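PDB 3HZH: chemotaxis operon protein (CheX) from Borrelia burgdorferi, which probably dephosphorylates the phosphorylated response regulator CheY, helping to end the signal that acts on the flagellar motor in chemotaxis. Local coordinates for residues Phe92-Glu95 with Glu96-Glu99. Residues are numbered along the deposited sequence; the frame is centred on the assembly and turned at random.
Sequences FDDE and ETKE
Asp94 reaches forward over the start of the following helix and grips Glu96 and Thr97 with both carboxylate oxygens. Asp94 CB lies 3.7 Å from Thr97 OG1, and the two side chains cross at about a right angle. With CG roughly anti to the backbone N (chi1 151°), the carboxylate is carried round to the backbone of the next residues. Asp94 OD1 takes the N-H of Glu96 in a nearly straight bond (Glu96 N to Asp94 OD1 2.8 Å, 169° at the hydrogen), the donor rising out of the carboxylate plane. Thr97 N gives Asp94 OD1 a second, weak bond at 3.2 Å. Asp94 OD2 is bound by the hydroxyl of Thr97, whose OG1 stands 2.6 Å away and well above the plane, 73° out of it. Three donors thus hold the carboxylate and restrict its rotation about CB-CG. The bond from Asp94 OD1 to the N-H two residues on makes an Asx turn, and it leads the loop after helix 74-85 into helix 97-118, with Glu96 at the N-cap position. That helix contains the Glu-x-x-Asn sequence signature of CheC-like phosphatases. The backbone N-H groups at the helix start may help to stabilise the negative charge of Asp94. Its backbone takes part too: Lys98 N donates to Asp94 O at 2.9 Å, and Thr97 N adds a weak bond to the same oxygen. The Lys98 side chain runs back toward Phe92, its CB 3.4 Å from Phe92 O and its CG over one face of the Phe92 ring, toward the rim. Lys98 NZ ends 4.1 Å from Phe92 CE2, approaching the ring obliquely, and makes a cation-pi contact with Tyr136. The Phe92 ring also packs on Ile74 and Leu78 of helix 74-85.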
loop_
_atom_site.group_PDB
_atom_site.type_symbol
_atom_site.label_atom_id
_atom_site.label_comp_id
_atom_site.label_asym_id
_atom_site.label_seq_id
_atom_site.Cartn_x
_atom_site.Cartn_y
_atom_site.Cartn_z
ATOM N N PHE B 92 -21.541 -1.869 -6.258
ATOM C CA PHE B 92 -20.455 -0.951 -6.597
ATOM C C PHE B 92 -20.934 0.489 -6.730
ATOM O O PHE B 92 -20.134 1.423 -6.826
ATOM C CB PHE B 92 -19.823 -1.394 -7.921
ATOM C CG PHE B 92 -18.783 -0.444 -8.453
ATOM C CD1 PHE B 92 -17.495 -0.414 -7.921
ATOM C CD2 PHE B 92 -19.096 0.420 -9.497
ATOM C CE1 PHE B 92 -16.531 0.464 -8.426
ATOM C CE2 PHE B 92 -18.143 1.305 -10.010
ATOM C CZ PHE B 92 -16.856 1.323 -9.473
ATOM N N ASP B 93 -22.251 0.659 -6.750
ATOM C CA ASP B 93 -22.853 1.977 -6.893
ATOM C C ASP B 93 -23.304 2.606 -5.592
ATOM O O ASP B 93 -23.897 3.691 -5.564
ATOM C CB ASP B 93 -24.005 1.929 -7.893
ATOM C CG ASP B 93 -23.524 2.060 -9.325
ATOM O OD1 ASP B 93 -22.470 2.701 -9.531
ATOM O OD2 ASP B 93 -24.208 1.565 -10.245
ATOM N N ASP B 94 -23.029 1.882 -4.519
ATOM C CA ASP B 94 -23.289 2.319 -3.167
ATOM C C ASP B 94 -22.075 3.224 -2.984
ATOM O O ASP B 94 -20.950 2.873 -3.350
ATOM C CB ASP B 94 -23.284 1.088 -2.254
ATOM C CG ASP B 94 -22.845 1.387 -0.833
ATOM O OD1 ASP B 94 -22.459 2.531 -0.528
ATOM O OD2 ASP B 94 -22.869 0.444 -0.014
ATOM N N GLU B 95 -22.351 4.405 -2.455
ATOM C CA GLU B 95 -21.414 5.489 -2.221
ATOM C C GLU B 95 -20.247 5.334 -1.278
ATOM O O GLU B 95 -19.364 6.197 -1.202
ATOM C CB GLU B 95 -22.224 6.681 -1.784
ATOM C CG GLU B 95 -22.428 7.647 -2.870
ATOM C CD GLU B 95 -21.852 8.961 -2.471
ATOM O OE1 GLU B 95 -21.032 8.962 -1.527
ATOM O OE2 GLU B 95 -22.198 9.981 -3.093
ATOM N N GLU B 96 -20.255 4.244 -0.536
ATOM C CA GLU B 96 -19.206 4.010 0.407
ATOM C C GLU B 96 -18.585 2.643 0.111
ATOM O O GLU B 96 -17.447 2.375 0.489
ATOM C CB GLU B 96 -19.801 4.218 1.809
ATOM C CG GLU B 96 -19.862 3.102 2.800
ATOM C CD GLU B 96 -20.443 3.623 4.113
ATOM O OE1 GLU B 96 -20.354 4.853 4.339
ATOM O OE2 GLU B 96 -20.961 2.825 4.920
ATOM N N THR B 97 -19.315 1.801 -0.621
ATOM C CA THR B 97 -18.764 0.508 -1.040
ATOM C C THR B 97 -17.807 0.876 -2.174
ATOM O O THR B 97 -16.715 0.325 -2.297
ATOM C CB THR B 97 -19.830 -0.447 -1.627
ATOM O OG1 THR B 97 -20.693 -0.915 -0.584
ATOM C CG2 THR B 97 -19.148 -1.647 -2.308
ATOM N N LYS B 98 -18.240 1.830 -2.992
ATOM C CA LYS B 98 -17.451 2.311 -4.117
ATOM C C LYS B 98 -16.157 2.926 -3.591
ATOM O O LYS B 98 -15.099 2.793 -4.209
ATOM C CB LYS B 98 -18.230 3.379 -4.870
ATOM C CG LYS B 98 -17.519 3.946 -6.075
ATOM C CD LYS B 98 -17.914 5.394 -6.266
ATOM C CE LYS B 98 -17.777 5.815 -7.701
ATOM N NZ LYS B 98 -18.769 5.074 -8.537
ATOM N N GLU B 99 -16.259 3.602 -2.449
ATOM C CA GLU B 99 -15.124 4.256 -1.817
ATOM C C GLU B 99 -14.108 3.201 -1.386
ATOM O O GLU B 99 -12.921 3.305 -1.693
ATOM C CB GLU B 99 -15.595 5.038 -0.588
ATOM C CG GLU B 99 -14.876 6.358 -0.315
ATOM C CD GLU B 99 -14.190 6.406 1.046
ATOM O OE1 GLU B 99 -14.696 5.780 2.002
ATOM O OE2 GLU B 99 -13.157 7.103 1.168
#